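Local coordinates for tyrosine specific protein phosphatase, putative (Trypanosoma brucei, PDB 3M4U) that dephosphorylates the nucleolar protein NOPP44/46, probably as a protein tyrosine phosphatase, and acts as a life cycle switch of the parasite, at residues R23-L28 and G272-L277; V129-R134 and W197-V202; V215-V220 and H248-I253. One frame throughout, in Å; residues are numbered along the deposited sequence.

Interaction 1 of 3, residues R23-L28 and G272-L277; sequences REFVQL and GMVQRL
Val274 is the first residue of 272-277 to meet Phe25, the residue that helix 14-31 sends into this loop. Its backbone O lies in the plane of the phenyl ring, 3.5 Å from Phe25 CZ. Its CG1 adds an apolar contact with Phe25 CE1 at 4.1 Å. Gln275 O also sits at the ring edge, 3.6 Å from Phe25 CZ. At Arg276 the chain passes from the edge to one face of the ring, with Arg276 C 3.6 Å from Phe25 CZ. Leu277 completes that face. Its CA makes a CH-pi contact 4.1 Å from the Phe25 ring centroid, 21° off the ring normal, and its N is 3.5 Å from Phe25 CE2. Leu277 CD1 reaches back to Phe25 CB. Phe25 has CG anti to its own N (chi1 -165°), which carries the ring off the helix and onto the loop. No hydrogen bond crosses, and the fit is mainly of one ring against backbone. The loop corresponds to the Q-loop of related phosphatases, with Gln275 as its glutamine. Lys267 of helix 258-269 holds Val274 O, and Ile233 pairs with the Val274 backbone. Arg276 is the N-cap of helix 277-290, whose Tyr280 ring also meets Phe25.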
ATOM      1  N   ARG A  23       4.119  22.178   8.535  1.00 47.43           N
ATOM      2  CA  ARG A  23       5.450  22.144   9.137  1.00 48.98           C
ATOM      3  C   ARG A  23       5.780  20.774   9.726  1.00 48.88           C
ATOM      4  O   ARG A  23       6.947  20.389   9.801  1.00 48.40           O
ATOM      5  CB  ARG A  23       5.698  23.296  10.128  1.00 53.09           C
ATOM      6  CG  ARG A  23       4.909  23.250  11.420  1.00 55.00           C
ATOM      7  CD  ARG A  23       5.167  24.506  12.268  1.00 55.39           C
ATOM      8  NE  ARG A  23       4.135  24.663  13.289  1.00 50.91           N
ATOM      9  CZ  ARG A  23       3.021  25.355  13.102  1.00 46.68           C
ATOM     10  NH1 ARG A  23       2.827  25.968  11.939  1.00 48.02           N
ATOM     11  NH2 ARG A  23       2.114  25.438  14.070  1.00 46.01           N
ATOM     12  N   GLU A  24       4.757  20.024  10.121  1.00 49.88           N
ATOM     13  CA  GLU A  24       4.981  18.638  10.514  1.00 48.37           C
ATOM     14  C   GLU A  24       5.532  17.843   9.331  1.00 48.34           C
ATOM     15  O   GLU A  24       6.486  17.072   9.477  1.00 50.35           O
ATOM     16  CB  GLU A  24       3.692  17.985  11.010  1.00 51.33           C
ATOM     17  CG  GLU A  24       3.317  18.321  12.444  1.00 53.16           C
ATOM     18  CD  GLU A  24       2.209  17.431  12.969  1.00 53.10           C
ATOM     19  OE1 GLU A  24       1.474  16.861  12.129  1.00 53.15           O
ATOM     20  OE2 GLU A  24       2.071  17.301  14.210  1.00 52.08           O
ATOM     21  N   PHE A  25       4.933  18.037   8.159  1.00 46.01           N
ATOM     22  CA  PHE A  25       5.301  17.245   6.992  1.00 47.09           C
ATOM     23  C   PHE A  25       6.711  17.577   6.502  1.00 49.32           C
ATOM     24  O   PHE A  25       7.496  16.671   6.202  1.00 44.01           O
ATOM     25  CB  PHE A  25       4.276  17.398   5.864  1.00 45.61           C
ATOM     26  CG  PHE A  25       4.414  16.361   4.794  1.00 44.46           C
ATOM     27  CD1 PHE A  25       4.217  15.017   5.092  1.00 42.58           C
ATOM     28  CD2 PHE A  25       4.759  16.719   3.495  1.00 41.57           C
ATOM     29  CE1 PHE A  25       4.356  14.037   4.107  1.00 43.22           C
ATOM     30  CE2 PHE A  25       4.907  15.748   2.496  1.00 43.17           C
ATOM     31  CZ  PHE A  25       4.707  14.407   2.801  1.00 44.85           C
ATOM     32  N   VAL A  26       7.025  18.870   6.426  1.00 47.04           N
ATOM     33  CA  VAL A  26       8.382  19.305   6.114  1.00 46.48           C
ATOM     34  C   VAL A  26       9.400  18.580   7.001  1.00 48.15           C
ATOM     35  O   VAL A  26      10.415  18.061   6.518  1.00 46.96           O
ATOM     36  CB  VAL A  26       8.539  20.838   6.294  1.00 55.77           C
ATOM     37  CG1 VAL A  26      10.001  21.261   6.175  1.00 48.71           C
ATOM     38  CG2 VAL A  26       7.658  21.598   5.293  1.00 48.55           C
ATOM     39  N   GLN A  27       9.122  18.536   8.301  1.00 46.21           N
ATOM     40  CA  GLN A  27      10.005  17.840   9.230  1.00 48.50           C
ATOM     41  C   GLN A  27      10.088  16.347   8.899  1.00 53.12           C
ATOM     42  O   GLN A  27      11.183  15.759   8.890  1.00 51.52           O
ATOM     43  CB  GLN A  27       9.555  18.051  10.679  1.00 50.53           C
ATOM     44  CG  GLN A  27      10.381  17.283  11.725  1.00 55.57           C
ATOM     45  CD  GLN A  27      10.055  17.686  13.180  1.00 63.82           C
ATOM     46  OE1 GLN A  27       9.844  16.829  14.038  1.00 56.38           O
ATOM     47  NE2 GLN A  27      10.026  18.992  13.451  1.00 56.13           N
ATOM     48  N   LEU A  28       8.931  15.738   8.632  1.00 48.55           N
ATOM     49  CA  LEU A  28       8.880  14.322   8.284  1.00 46.68           C
ATOM     50  C   LEU A  28       9.657  14.042   6.983  1.00 48.69           C
ATOM     51  O   LEU A  28      10.292  12.993   6.843  1.00 38.23           O
ATOM     52  CB  LEU A  28       7.428  13.830   8.188  1.00 44.59           C
ATOM     53  CG  LEU A  28       6.633  13.640   9.488  1.00 44.00           C
ATOM     54  CD1 LEU A  28       5.143  13.537   9.222  1.00 43.88           C
ATOM     55  CD2 LEU A  28       7.119  12.430  10.256  1.00 41.58           C
ATOM     56  N   GLY A 272      10.035   7.190   1.947  1.00 38.23           N
ATOM     57  CA  GLY A 272       9.076   7.916   1.126  1.00 34.53           C
ATOM     58  C   GLY A 272       7.607   7.714   1.481  1.00 34.04           C
ATOM     59  O   GLY A 272       6.731   8.420   0.981  1.00 30.72           O
ATOM     60  N   MET A 273       7.326   6.734   2.330  1.00 33.14           N
ATOM     61  CA  MET A 273       5.944   6.461   2.718  1.00 36.95           C
ATOM     62  C   MET A 273       5.180   7.754   2.996  1.00 36.85           C
ATOM     63  O   MET A 273       5.556   8.520   3.883  1.00 36.49           O
ATOM     64  CB  MET A 273       5.901   5.521   3.920  1.00 36.51           C
ATOM     65  CG  MET A 273       6.431   4.132   3.596  1.00 32.84           C
ATOM     66  SD  MET A 273       5.317   3.193   2.514  1.00 40.25           S
ATOM     67  CE  MET A 273       4.280   2.372   3.746  1.00 26.87           C
ATOM     68  N   VAL A 274       4.114   7.982   2.225  1.00 29.99           N
ATOM     69  CA  VAL A 274       3.346   9.235   2.249  1.00 36.62           C
ATOM     70  C   VAL A 274       4.092  10.372   1.548  1.00 34.20           C
ATOM     71  O   VAL A 274       5.024  10.955   2.110  1.00 34.16           O
ATOM     72  CB  VAL A 274       2.944   9.682   3.670  1.00 31.05           C
ATOM     73  CG1 VAL A 274       1.913  10.784   3.566  1.00 27.82           C
ATOM     74  CG2 VAL A 274       2.388   8.506   4.459  1.00 28.14           C
ATOM     75  N   GLN A 275       3.677  10.680   0.322  1.00 34.54           N
ATOM     76  CA  GLN A 275       4.476  11.537  -0.559  1.00 38.75           C
ATOM     77  C   GLN A 275       4.111  13.001  -0.500  1.00 38.26           C
ATOM     78  O   GLN A 275       4.952  13.848  -0.759  1.00 41.51           O
ATOM     79  CB  GLN A 275       4.377  11.084  -2.014  1.00 34.28           C
ATOM     80  CG  GLN A 275       5.399  10.050  -2.430  1.00 41.82           C
ATOM     81  CD  GLN A 275       5.201   9.591  -3.871  1.00 45.88           C
ATOM     82  OE1 GLN A 275       6.156   9.204  -4.552  1.00 43.93           O
ATOM     83  NE2 GLN A 275       3.956   9.638  -4.343  1.00 42.44           N
ATOM     84  N   ARG A 276       2.855  13.295  -0.189  1.00 38.94           N
ATOM     85  CA  ARG A 276       2.359  14.662  -0.294  1.00 38.90           C
ATOM     86  C   ARG A 276       1.687  15.111   0.984  1.00 40.33           C
ATOM     87  O   ARG A 276       1.101  14.305   1.724  1.00 37.66           O
ATOM     88  CB  ARG A 276       1.373  14.797  -1.457  1.00 36.38           C
ATOM     89  CG  ARG A 276       1.943  14.450  -2.824  1.00 36.37           C
ATOM     90  CD  ARG A 276       2.872  15.520  -3.344  1.00 40.79           C
ATOM     91  NE  ARG A 276       2.810  15.648  -4.801  1.00 44.99           N
ATOM     92  CZ  ARG A 276       3.662  15.056  -5.640  1.00 50.59           C
ATOM     93  NH1 ARG A 276       4.648  14.288  -5.160  1.00 47.61           N
ATOM     94  NH2 ARG A 276       3.529  15.227  -6.959  1.00 36.12           N
ATOM     95  N   LEU A 277       1.770  16.414   1.221  1.00 40.60           N
ATOM     96  CA  LEU A 277       1.108  17.042   2.350  1.00 41.75           C
ATOM     97  C   LEU A 277      -0.350  16.615   2.368  1.00 34.35           C
ATOM     98  O   LEU A 277      -0.871  16.184   3.392  1.00 33.36           O
ATOM     99  CB  LEU A 277       1.209  18.567   2.242  1.00 37.51           C
ATOM    100  CG  LEU A 277       0.395  19.346   3.282  1.00 42.69           C
ATOM    101  CD1 LEU A 277       0.791  18.921   4.676  1.00 36.96           C
ATOM    102  CD2 LEU A 277       0.560  20.863   3.106  1.00 42.58           C
TER

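Interaction 2 of 3, residues V129-R134 and W197-V202; sequences VLKAER and WPDHGV
Lys131 NZ and Asp199 OD2 form a salt bridge at 2.7 Å. It joins the WPD loop of the tyrosine phosphatase fold, with its Trp197-Pro198-Asp199 sequence, to the residue just after the hairpin 125-130. That hairpin, with Lys131, corresponds to the E-loop of related phosphatases. The WPD aspartate is the general acid in relatives, so Asp199 probably has that role here. The lysine donates to the anti lone pair of OD2, the one turned away from OD1. The side chains cross at an angle, and Lys131 CE also passes 3.6 Å from Asp199 OD2. The lysine bends at chi2 (-75°) and then runs straight to NZ. The other carboxylate oxygen, Asp199 OD1, lies 3.7 Å above the plane of the His200 ring, over its centre. Arg235 adds a long, weak ion pair to OD1. A bound phosphate lies about 4 Å from the Asp199 side chain; it is probably from the crystallisation liquor, though consistent with the family's phosphate site.

Further bonds position both backbones. Lys131 O accepts a bond from Ser230 OG, and Lys131 also pairs by backbone with Leu124. Asp199 N donates to Glu126 OE1, so Glu126 of the same E-loop holds the aspartate by its backbone. Trp197 O is bonded to Arg235 NH2, which is consistent with a WPD loop closed over the pocket. Pro198 to Gly201 form a type II beta turn, with Gly201 N to Pro198 O at 2.8 Å. Gly201 O has two donors, Gln279 NE2 and Trp197 NE1. The indole bond, Trp197 NE1 to Gly201 O, is 2.9 Å long with an N-H...O angle of 154°. The oxygen lies near the ring plane, while NE1 sits 49° out of the carbonyl plane.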
ATOM      1  N   VAL A 129      -0.543   7.267 -18.906  1.00 38.63           N
ATOM      2  CA  VAL A 129       0.689   7.083 -18.149  1.00 35.14           C
ATOM      3  C   VAL A 129       0.699   5.698 -17.524  1.00 37.50           C
ATOM      4  O   VAL A 129      -0.215   5.335 -16.766  1.00 37.96           O
ATOM      5  CB  VAL A 129       0.825   8.144 -17.049  1.00 40.00           C
ATOM      6  CG1 VAL A 129       2.237   8.125 -16.436  1.00 34.42           C
ATOM      7  CG2 VAL A 129       0.502   9.506 -17.622  1.00 38.18           C
ATOM      8  N   LEU A 130       1.726   4.921 -17.857  1.00 36.38           N
ATOM      9  CA  LEU A 130       1.869   3.549 -17.365  1.00 36.44           C
ATOM     10  C   LEU A 130       2.159   3.568 -15.863  1.00 38.85           C
ATOM     11  O   LEU A 130       3.059   4.270 -15.411  1.00 38.05           O
ATOM     12  CB  LEU A 130       3.001   2.824 -18.103  1.00 30.37           C
ATOM     13  CG  LEU A 130       3.286   1.400 -17.623  1.00 40.37           C
ATOM     14  CD1 LEU A 130       2.014   0.537 -17.769  1.00 35.71           C
ATOM     15  CD2 LEU A 130       4.489   0.763 -18.350  1.00 30.15           C
ATOM     16  N   LYS A 131       1.388   2.808 -15.096  1.00 32.15           N
ATOM     17  CA  LYS A 131       1.498   2.831 -13.651  1.00 31.19           C
ATOM     18  C   LYS A 131       1.723   1.427 -13.104  1.00 34.71           C
ATOM     19  O   LYS A 131       2.478   1.240 -12.141  1.00 30.07           O
ATOM     20  CB  LYS A 131       0.236   3.442 -13.032  1.00 32.74           C
ATOM     21  CG  LYS A 131      -0.003   4.903 -13.404  1.00 35.15           C
ATOM     22  CD  LYS A 131       0.959   5.820 -12.651  1.00 29.12           C
ATOM     23  CE  LYS A 131       0.755   7.270 -13.013  1.00 32.87           C
ATOM     24  NZ  LYS A 131       1.715   8.205 -12.322  1.00 33.72           N
ATOM     25  N   ALA A 132       1.093   0.439 -13.736  1.00 32.35           N
ATOM     26  CA  ALA A 132       1.121  -0.925 -13.218  1.00 32.32           C
ATOM     27  C   ALA A 132       0.937  -1.951 -14.313  1.00 29.91           C
ATOM     28  O   ALA A 132       0.573  -1.627 -15.441  1.00 30.96           O
ATOM     29  CB  ALA A 132       0.067  -1.120 -12.124  1.00 26.68           C
ATOM     30  N   GLU A 133       1.205  -3.199 -13.962  1.00 33.80           N
ATOM     31  CA  GLU A 133       1.142  -4.288 -14.923  1.00 36.18           C
ATOM     32  C   GLU A 133       0.082  -5.259 -14.450  1.00 32.99           C
ATOM     33  O   GLU A 133       0.132  -5.745 -13.320  1.00 35.02           O
ATOM     34  CB  GLU A 133       2.509  -4.985 -15.017  1.00 39.13           C
ATOM     35  CG  GLU A 133       2.588  -6.120 -16.038  1.00 39.77           C
ATOM     36  CD  GLU A 133       2.545  -5.640 -17.498  1.00 46.74           C
ATOM     37  OE1 GLU A 133       2.840  -4.450 -17.770  1.00 47.69           O
ATOM     38  OE2 GLU A 133       2.227  -6.468 -18.380  1.00 49.37           O
ATOM     39  N   ARG A 134      -0.876  -5.552 -15.317  1.00 35.36           N
ATOM     40  CA  ARG A 134      -1.970  -6.445 -14.960  1.00 36.58           C
ATOM     41  C   ARG A 134      -1.473  -7.876 -14.705  1.00 35.13           C
ATOM     42  O   ARG A 134      -0.696  -8.435 -15.489  1.00 43.02           O
ATOM     43  CB  ARG A 134      -3.017  -6.414 -16.063  1.00 41.49           C
ATOM     44  CG  ARG A 134      -4.274  -7.170 -15.753  1.00 38.13           C
ATOM     45  CD  ARG A 134      -5.121  -7.297 -16.999  1.00 37.55           C
ATOM     46  NE  ARG A 134      -5.182  -8.706 -17.340  1.00 55.14           N
ATOM     47  CZ  ARG A 134      -5.128  -9.199 -18.567  1.00 45.91           C
ATOM     48  NH1 ARG A 134      -5.037  -8.397 -19.615  1.00 45.74           N
ATOM     49  NH2 ARG A 134      -5.174 -10.507 -18.728  1.00 52.67           N
ATOM     50  N   TRP A 197      -8.280   6.590  -6.831  1.00 29.41           N
ATOM     51  CA  TRP A 197      -7.181   7.217  -6.102  1.00 30.04           C
ATOM     52  C   TRP A 197      -5.986   7.507  -7.016  1.00 29.19           C
ATOM     53  O   TRP A 197      -5.165   6.630  -7.260  1.00 36.52           O
ATOM     54  CB  TRP A 197      -6.759   6.320  -4.931  1.00 31.11           C
ATOM     55  CG  TRP A 197      -6.002   7.031  -3.833  1.00 27.22           C
ATOM     56  CD1 TRP A 197      -5.452   8.277  -3.887  1.00 27.18           C
ATOM     57  CD2 TRP A 197      -5.711   6.518  -2.524  1.00 27.55           C
ATOM     58  NE1 TRP A 197      -4.830   8.570  -2.695  1.00 29.06           N
ATOM     59  CE2 TRP A 197      -4.983   7.511  -1.838  1.00 27.12           C
ATOM     60  CE3 TRP A 197      -6.007   5.319  -1.863  1.00 28.97           C
ATOM     61  CZ2 TRP A 197      -4.532   7.339  -0.525  1.00 31.35           C
ATOM     62  CZ3 TRP A 197      -5.569   5.151  -0.564  1.00 30.28           C
ATOM     63  CH2 TRP A 197      -4.835   6.156   0.095  1.00 32.17           C
ATOM     64  N   PRO A 198      -5.881   8.750  -7.507  1.00 29.73           N
ATOM     65  CA  PRO A 198      -4.844   9.159  -8.463  1.00 33.56           C
ATOM     66  C   PRO A 198      -3.484   9.260  -7.800  1.00 34.02           C
ATOM     67  O   PRO A 198      -3.376   9.690  -6.650  1.00 32.24           O
ATOM     68  CB  PRO A 198      -5.273  10.568  -8.880  1.00 32.41           C
ATOM     69  CG  PRO A 198      -6.590  10.819  -8.221  1.00 33.51           C
ATOM     70  CD  PRO A 198      -6.711   9.885  -7.080  1.00 31.69           C
ATOM     71  N   ASP A 199      -2.457   8.881  -8.546  1.00 34.80           N
ATOM     72  CA  ASP A 199      -1.082   8.955  -8.096  1.00 35.68           C
ATOM     73  C   ASP A 199      -0.785  10.358  -7.589  1.00 34.14           C
ATOM     74  O   ASP A 199      -1.250  11.337  -8.167  1.00 33.56           O
ATOM     75  CB  ASP A 199      -0.162   8.612  -9.264  1.00 34.24           C
ATOM     76  CG  ASP A 199       1.198   8.117  -8.814  1.00 32.75           C
ATOM     77  OD1 ASP A 199       1.432   8.010  -7.597  1.00 29.38           O
ATOM     78  OD2 ASP A 199       2.027   7.829  -9.699  1.00 35.52           O
ATOM     79  N   HIS A 200      -0.018  10.441  -6.506  1.00 34.52           N
ATOM     80  CA  HIS A 200       0.317  11.706  -5.858  1.00 34.14           C
ATOM     81  C   HIS A 200      -0.893  12.434  -5.284  1.00 33.37           C
ATOM     82  O   HIS A 200      -0.761  13.549  -4.793  1.00 31.37           O
ATOM     83  CB  HIS A 200       1.078  12.623  -6.819  1.00 29.98           C
ATOM     84  CG  HIS A 200       2.123  11.912  -7.616  1.00 34.70           C
ATOM     85  ND1 HIS A 200       3.272  11.402  -7.047  1.00 40.23           N
ATOM     86  CD2 HIS A 200       2.191  11.623  -8.934  1.00 32.60           C
ATOM     87  CE1 HIS A 200       4.006  10.831  -7.986  1.00 42.63           C
ATOM     88  NE2 HIS A 200       3.372  10.947  -9.139  1.00 41.78           N
ATOM     89  N   GLY A 201      -2.068  11.806  -5.339  1.00 34.84           N
ATOM     90  CA  GLY A 201      -3.303  12.458  -4.919  1.00 30.75           C
ATOM     91  C   GLY A 201      -4.004  11.821  -3.728  1.00 36.14           C
ATOM     92  O   GLY A 201      -3.391  11.069  -2.953  1.00 29.79           O
ATOM     93  N   VAL A 202      -5.295  12.132  -3.586  1.00 31.44           N
ATOM     94  CA  VAL A 202      -6.100  11.695  -2.446  1.00 26.57           C
ATOM     95  C   VAL A 202      -7.339  10.926  -2.922  1.00 30.38           C
ATOM     96  O   VAL A 202      -7.805  11.129  -4.053  1.00 29.02           O
ATOM     97  CB  VAL A 202      -6.573  12.910  -1.604  1.00 34.59           C
ATOM     98  CG1 VAL A 202      -5.434  13.491  -0.774  1.00 28.96           C
ATOM     99  CG2 VAL A 202      -7.168  13.979  -2.517  1.00 34.46           C
TER

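Interaction 3 of 3, residues V215-V220 and H248-I253; sequences VIKNCV and HIERGI
The last turns of helices 206-217 and 234-250 lie near each other at the protein surface, and the Lys217 and Glu250 side chains span the gap. Helix 234-250 ends in a Schellman motif around Glu250, spanning His248 to Ile253. The contact is a long salt bridge: Lys217 NZ is 3.7 Å from Glu250 OE1. The nearest atoms are Lys217 CE and Glu250 OE1, at 3.4 Å. The carboxylate therefore lies against the end of the aliphatic chain as much as against the ammonium group, with OE2 near Lys217 CE as well.

Torsions explain this. Lys217 is extended as far as CE, then turns at chi4 (44°), so that CE rather than NZ comes closest to the acid. Glu250 is extended beyond CG and reaches across the gap from the other helix. One water sits between the charges. It donates to Glu250 OE1 and takes only a weak bond from Lys217 NZ. No direct hydrogen bond crosses. Both residues are exposed, so solvent probably screens the pair. Deeper in, Ile216 of the same helix packs on Leu239 and Tyr243 of helix 234-250, so the two helices also meet through apolar side chains.

Gly252, with positive phi (48°), is the C-prime residue of the Schellman motif. Ile253 N bonds to His248 O at 2.9 Å, and Gly252 N bonds to Ile249 O. This folds the chain back over the helix end. Ile253 CD1 lies over one face of the His248 ring, 3.7 Å above its plane and offset toward the rim.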
ATOM      1  N   VAL A 215     -12.077  -3.462   5.019  1.00 36.02           N
ATOM      2  CA  VAL A 215     -11.602  -4.704   4.441  1.00 32.33           C
ATOM      3  C   VAL A 215     -10.289  -5.160   5.072  1.00 37.84           C
ATOM      4  O   VAL A 215     -10.065  -6.355   5.262  1.00 39.02           O
ATOM      5  CB  VAL A 215     -11.398  -4.560   2.941  1.00 36.17           C
ATOM      6  CG1 VAL A 215     -10.480  -5.674   2.419  1.00 30.04           C
ATOM      7  CG2 VAL A 215     -12.740  -4.547   2.234  1.00 31.59           C
ATOM      8  N   ILE A 216      -9.414  -4.221   5.408  1.00 35.39           N
ATOM      9  CA  ILE A 216      -8.174  -4.619   6.079  1.00 43.28           C
ATOM     10  C   ILE A 216      -8.429  -5.111   7.511  1.00 42.91           C
ATOM     11  O   ILE A 216      -7.933  -6.159   7.912  1.00 40.51           O
ATOM     12  CB  ILE A 216      -7.117  -3.493   6.077  1.00 40.37           C
ATOM     13  CG1 ILE A 216      -6.653  -3.213   4.648  1.00 38.18           C
ATOM     14  CG2 ILE A 216      -5.928  -3.877   6.943  1.00 38.47           C
ATOM     15  CD1 ILE A 216      -5.740  -2.022   4.539  1.00 37.71           C
ATOM     16  N   LYS A 217      -9.213  -4.346   8.264  1.00 42.60           N
ATOM     17  CA  LYS A 217      -9.485  -4.654   9.664  1.00 47.14           C
ATOM     18  C   LYS A 217     -10.211  -5.984   9.839  1.00 50.11           C
ATOM     19  O   LYS A 217      -9.928  -6.737  10.776  1.00 49.65           O
ATOM     20  CB  LYS A 217     -10.287  -3.517  10.307  1.00 49.11           C
ATOM     21  CG  LYS A 217     -10.739  -3.799  11.722  1.00 53.82           C
ATOM     22  CD  LYS A 217     -11.180  -2.520  12.438  1.00 63.11           C
ATOM     23  CE  LYS A 217     -12.015  -2.842  13.679  1.00 65.11           C
ATOM     24  NZ  LYS A 217     -11.425  -3.963  14.480  1.00 60.98           N
ATOM     25  N   ASN A 218     -11.127  -6.277   8.920  1.00 47.19           N
ATOM     26  CA  ASN A 218     -11.947  -7.483   9.005  1.00 44.48           C
ATOM     27  C   ASN A 218     -11.335  -8.730   8.347  1.00 52.08           C
ATOM     28  O   ASN A 218     -11.995  -9.770   8.207  1.00 49.71           O
ATOM     29  CB  ASN A 218     -13.339  -7.201   8.440  1.00 43.63           C
ATOM     30  CG  ASN A 218     -14.103  -6.171   9.270  1.00 52.82           C
ATOM     31  OD1 ASN A 218     -13.825  -5.986  10.458  1.00 54.93           O
ATOM     32  ND2 ASN A 218     -15.059  -5.488   8.642  1.00 52.24           N
ATOM     33  N   CYS A 219     -10.068  -8.629   7.954  1.00 52.18           N
ATOM     34  CA  CYS A 219      -9.360  -9.752   7.340  1.00 52.44           C
ATOM     35  C   CYS A 219      -8.768 -10.695   8.385  1.00 53.90           C
ATOM     36  O   CYS A 219      -7.933 -10.290   9.193  1.00 54.33           O
ATOM     37  CB  CYS A 219      -8.235  -9.238   6.434  1.00 46.00           C
ATOM     38  SG  CYS A 219      -7.254 -10.555   5.655  1.00 52.57           S
ATOM     39  N   VAL A 220      -9.179 -11.955   8.370  1.00 51.59           N
ATOM     40  CA  VAL A 220      -8.488 -12.935   9.203  1.00 55.65           C
ATOM     41  C   VAL A 220      -7.316 -13.543   8.441  1.00 51.10           C
ATOM     42  O   VAL A 220      -7.495 -14.127   7.362  1.00 51.52           O
ATOM     43  CB  VAL A 220      -9.420 -14.041   9.710  1.00 60.58           C
ATOM     44  CG1 VAL A 220     -10.368 -13.478  10.766  1.00 54.91           C
ATOM     45  CG2 VAL A 220     -10.181 -14.667   8.545  1.00 63.71           C
ATOM     46  N   HIS A 248      -5.196   2.896  16.961  1.00 40.08           N
ATOM     47  CA  HIS A 248      -4.897   3.683  18.168  1.00 45.92           C
ATOM     48  C   HIS A 248      -6.130   4.352  18.792  1.00 47.41           C
ATOM     49  O   HIS A 248      -6.212   4.507  20.008  1.00 52.13           O
ATOM     50  CB  HIS A 248      -3.857   4.767  17.874  1.00 40.66           C
ATOM     51  CG  HIS A 248      -2.460   4.253  17.745  1.00 42.36           C
ATOM     52  ND1 HIS A 248      -2.126   3.196  16.926  1.00 46.16           N
ATOM     53  CD2 HIS A 248      -1.299   4.666  18.311  1.00 45.72           C
ATOM     54  CE1 HIS A 248      -0.827   2.971  17.001  1.00 47.13           C
ATOM     55  NE2 HIS A 248      -0.302   3.854  17.836  1.00 43.26           N
ATOM     56  N   ILE A 249      -7.072   4.771  17.961  1.00 42.61           N
ATOM     57  CA  ILE A 249      -8.317   5.329  18.458  1.00 49.28           C
ATOM     58  C   ILE A 249      -9.179   4.267  19.153  1.00 52.51           C
ATOM     59  O   ILE A 249      -9.654   4.472  20.270  1.00 53.12           O
ATOM     60  CB  ILE A 249      -9.121   5.984  17.339  1.00 45.59           C
ATOM     61  CG1 ILE A 249      -8.316   7.114  16.710  1.00 41.00           C
ATOM     62  CG2 ILE A 249     -10.433   6.520  17.882  1.00 46.95           C
ATOM     63  CD1 ILE A 249      -9.085   7.858  15.660  1.00 44.27           C
ATOM     64  N   GLU A 250      -9.371   3.131  18.489  1.00 56.94           N
ATOM     65  CA  GLU A 250     -10.150   2.025  19.054  1.00 52.40           C
ATOM     66  C   GLU A 250      -9.550   1.485  20.353  1.00 55.80           C
ATOM     67  O   GLU A 250     -10.277   1.017  21.223  1.00 57.87           O
ATOM     68  CB  GLU A 250     -10.313   0.907  18.026  1.00 45.11           C
ATOM     69  CG  GLU A 250     -11.280   1.270  16.898  1.00 56.76           C
ATOM     70  CD  GLU A 250     -11.118   0.405  15.647  1.00 63.64           C
ATOM     71  OE1 GLU A 250     -10.398  -0.625  15.703  1.00 62.22           O
ATOM     72  OE2 GLU A 250     -11.707   0.769  14.600  1.00 57.92           O
ATOM     73  N   ARG A 251      -8.229   1.553  20.484  1.00 55.56           N
ATOM     74  CA  ARG A 251      -7.556   1.117  21.708  1.00 53.42           C
ATOM     75  C   ARG A 251      -7.422   2.226  22.749  1.00 57.71           C
ATOM     76  O   ARG A 251      -6.634   2.110  23.688  1.00 60.56           O
ATOM     77  CB  ARG A 251      -6.170   0.567  21.383  1.00 54.90           C
ATOM     78  CG  ARG A 251      -6.204  -0.779  20.688  1.00 60.09           C
ATOM     79  CD  ARG A 251      -4.813  -1.327  20.505  1.00 53.07           C
ATOM     80  NE  ARG A 251      -4.849  -2.678  19.963  1.00 57.23           N
ATOM     81  CZ  ARG A 251      -3.769  -3.355  19.597  1.00 59.01           C
ATOM     82  NH1 ARG A 251      -2.568  -2.788  19.707  1.00 55.21           N
ATOM     83  NH2 ARG A 251      -3.891  -4.590  19.116  1.00 56.43           N
ATOM     84  N   GLY A 252      -8.180   3.303  22.576  1.00 58.31           N
ATOM     85  CA  GLY A 252      -8.132   4.424  23.498  1.00 53.07           C
ATOM     86  C   GLY A 252      -6.726   4.891  23.835  1.00 55.78           C
ATOM     87  O   GLY A 252      -6.459   5.284  24.974  1.00 53.99           O
ATOM     88  N   ILE A 253      -5.826   4.855  22.855  1.00 51.68           N
ATOM     89  CA  ILE A 253      -4.460   5.318  23.079  1.00 53.76           C
ATOM     90  C   ILE A 253      -4.069   6.506  22.196  1.00 48.41           C
ATOM     91  O   ILE A 253      -2.887   6.832  22.074  1.00 47.63           O
ATOM     92  CB  ILE A 253      -3.421   4.182  22.912  1.00 58.71           C
ATOM     93  CG1 ILE A 253      -3.282   3.776  21.446  1.00 50.72           C
ATOM     94  CG2 ILE A 253      -3.796   2.973  23.772  1.00 54.95           C
ATOM     95  CD1 ILE A 253      -2.324   2.639  21.241  1.00 49.41           C
TER
HETATM   96  O   HOH W   1      -9.993  -2.481  17.279  1.00 53.38           O

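Overall arrangement
Interactions 1 and 2 touch directly through the Q-loop and the WPD loop: Gln275 NE2 is 3.3 Å from His200 ND1, and Arg276 CG is 3.5 Å from His200 O. Their centres are about 20 Å apart. The Gln275 and Asp199 side chains each come within about 4 Å of bound phosphate. It may come from the crystallisation liquor, but its place is consistent with the family's phosphate pocket. Interaction 3 stands away from both, its centre about 24 Å from that of interaction 1 and about 27 Å from that of interaction 2. It lies across the chain's centre from interaction 2. In sequence, interactions 2 and 3 follow one another inside the loop closed by interaction 1.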